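Local coordinates for ethanolamine utilization protein EutN/carboxysome structural protein Ccml (Halothece sp., PDB 6OWG), which probably forms pentamers that close the vertices of the polyhedral carboxysome shell, at residues E53-N58 against A76-I81. Numbering follows the deposited sequence.
Sequences EWVLVN and AMVVAI
Leu-56 spends both of its backbone polar atoms on strand 76-81: its N donates to Ala-80 O (2.8 Å, N-H...O 166°), and its O accepts from Val-79 N (2.8 Å). Because Val-79 and Ala-80 both face this one residue, the antiparallel register slips by one and a classic beta bulge results; psi of -21° at Val-79, near-helical rather than extended, is its backbone sign. Beyond the bulge, Asn-58 N donates to Met-77 O at 3.0 Å, a carbonyl also approached by the CA-H of Val-57. Val-55 and Val-57 make backbone bonds to Ala-4 and Gln-2 of strand 2-11. The Asn-58 amide lies alongside the Met-77 side chain, CG being tucked between backbone N and carbonyl carbon (chi1 59°). That places ND2 3.4 Å from Val-79 CG1, and ND2 makes a weak hydrogen bond to Pro-73 O of a second subunit. On the opposite face, Val-55 and Val-78 cross at about a right angle, with Val-55 CB 3.8 Å from Val-78 CG1. This apolar face packs on Leu-27 of strand 24-30. Strand 54-59 lies between strands 2-11 and 76-81 in the five-stranded sheet of this OB-clan domain; at Ala-80 and Ile-81, an antiparallel strand of the second subunit continues the sheet.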
loop_
_atom_site.group_PDB
_atom_site.type_symbol
_atom_site.label_atom_id
_atom_site.label_comp_id
_atom_site.label_asym_id
_atom_site.label_seq_id
_atom_site.Cartn_x
_atom_site.Cartn_y
_atom_site.Cartn_z
ATOM N N GLU D 53 -33.085 -109.736 3.326
ATOM C CA GLU D 53 -32.235 -109.124 4.332
ATOM C C GLU D 53 -33.044 -108.688 5.543
ATOM O O GLU D 53 -34.238 -108.397 5.452
ATOM C CB GLU D 53 -31.513 -107.912 3.755
ATOM C CG GLU D 53 -30.219 -108.224 3.052
ATOM C CD GLU D 53 -29.505 -106.965 2.641
ATOM O OE1 GLU D 53 -29.801 -105.922 3.247
ATOM O OE2 GLU D 53 -28.673 -107.003 1.712
ATOM N N TRP D 54 -32.371 -108.632 6.685
ATOM C CA TRP D 54 -32.940 -108.104 7.914
ATOM C C TRP D 54 -32.533 -106.647 8.047
ATOM O O TRP D 54 -31.345 -106.324 8.000
ATOM C CB TRP D 54 -32.458 -108.898 9.123
ATOM C CG TRP D 54 -33.186 -110.169 9.334
ATOM C CD1 TRP D 54 -33.755 -110.959 8.384
ATOM C CD2 TRP D 54 -33.421 -110.812 10.586
ATOM N NE1 TRP D 54 -34.337 -112.054 8.967
ATOM C CE2 TRP D 54 -34.149 -111.986 10.322
ATOM C CE3 TRP D 54 -33.101 -110.500 11.910
ATOM C CZ2 TRP D 54 -34.552 -112.854 11.328
ATOM C CZ3 TRP D 54 -33.506 -111.360 12.907
ATOM C CH2 TRP D 54 -34.221 -112.524 12.612
ATOM N N VAL D 55 -33.519 -105.768 8.198
ATOM C CA VAL D 55 -33.268 -104.336 8.234
ATOM C C VAL D 55 -33.895 -103.744 9.485
ATOM O O VAL D 55 -34.819 -104.304 10.076
ATOM C CB VAL D 55 -33.803 -103.614 6.975
ATOM C CG1 VAL D 55 -33.000 -104.004 5.752
ATOM C CG2 VAL D 55 -35.277 -103.903 6.767
ATOM N N LEU D 56 -33.360 -102.601 9.896
ATOM C CA LEU D 56 -34.001 -101.746 10.883
ATOM C C LEU D 56 -34.725 -100.631 10.147
ATOM O O LEU D 56 -34.116 -99.906 9.356
ATOM C CB LEU D 56 -32.994 -101.159 11.870
ATOM C CG LEU D 56 -32.434 -102.072 12.953
ATOM C CD1 LEU D 56 -31.482 -101.283 13.812
ATOM C CD2 LEU D 56 -33.545 -102.667 13.792
ATOM N N VAL D 57 -36.017 -100.500 10.405
ATOM C CA VAL D 57 -36.850 -99.484 9.782
ATOM C C VAL D 57 -37.428 -98.591 10.874
ATOM O O VAL D 57 -37.878 -99.075 11.917
ATOM C CB VAL D 57 -37.939 -100.133 8.890
ATOM C CG1 VAL D 57 -38.747 -101.171 9.644
ATOM C CG2 VAL D 57 -38.857 -99.089 8.286
ATOM N N ASN D 58 -37.350 -97.281 10.666
ATOM C CA ASN D 58 -37.938 -96.350 11.608
ATOM C C ASN D 58 -39.322 -95.929 11.119
ATOM O O ASN D 58 -39.775 -96.323 10.043
ATOM C CB ASN D 58 -37.000 -95.158 11.859
ATOM C CG ASN D 58 -36.655 -94.371 10.599
ATOM O OD1 ASN D 58 -37.155 -94.627 9.511
ATOM N ND2 ASN D 58 -35.785 -93.391 10.760
ATOM N N ALA D 76 -41.462 -93.876 6.717
ATOM C CA ALA D 76 -40.761 -95.111 7.027
ATOM C C ALA D 76 -39.495 -95.153 6.189
ATOM O O ALA D 76 -39.502 -94.727 5.034
ATOM C CB ALA D 76 -41.629 -96.340 6.752
ATOM N N MET D 77 -38.417 -95.663 6.777
ATOM C CA MET D 77 -37.118 -95.642 6.122
ATOM C C MET D 77 -36.235 -96.722 6.721
ATOM O O MET D 77 -36.137 -96.830 7.943
ATOM C CB MET D 77 -36.454 -94.273 6.279
ATOM C CG MET D 77 -35.044 -94.198 5.758
ATOM S SD MET D 77 -34.495 -92.508 5.526
ATOM C CE MET D 77 -34.009 -92.084 7.188
ATOM N N VAL D 78 -35.596 -97.513 5.863
ATOM C CA VAL D 78 -34.564 -98.434 6.321
ATOM C C VAL D 78 -33.344 -97.622 6.736
ATOM O O VAL D 78 -32.754 -96.902 5.925
ATOM C CB VAL D 78 -34.211 -99.450 5.228
ATOM C CG1 VAL D 78 -32.958 -100.214 5.597
ATOM C CG2 VAL D 78 -35.367 -100.395 4.995
ATOM N N VAL D 79 -32.969 -97.723 8.010
ATOM C CA VAL D 79 -31.821 -96.984 8.516
ATOM C C VAL D 79 -30.574 -97.848 8.635
ATOM O O VAL D 79 -29.460 -97.306 8.647
ATOM C CB VAL D 79 -32.138 -96.326 9.876
ATOM C CG1 VAL D 79 -33.183 -95.265 9.700
ATOM C CG2 VAL D 79 -32.599 -97.359 10.885
ATOM N N ALA D 80 -30.723 -99.166 8.707
ATOM C CA ALA D 80 -29.593 -100.053 8.905
ATOM C C ALA D 80 -29.942 -101.417 8.347
ATOM O O ALA D 80 -31.091 -101.851 8.409
ATOM C CB ALA D 80 -29.225 -100.172 10.386
ATOM N N ILE D 81 -28.939 -102.079 7.788
ATOM C CA ILE D 81 -29.004 -103.504 7.500
ATOM C C ILE D 81 -28.478 -104.229 8.726
ATOM O O ILE D 81 -27.379 -103.930 9.205
ATOM C CB ILE D 81 -28.191 -103.866 6.247
ATOM C CG1 ILE D 81 -28.803 -103.219 5.007
ATOM C CG2 ILE D 81 -28.126 -105.366 6.069
ATOM C CD1 ILE D 81 -27.908 -103.278 3.807
#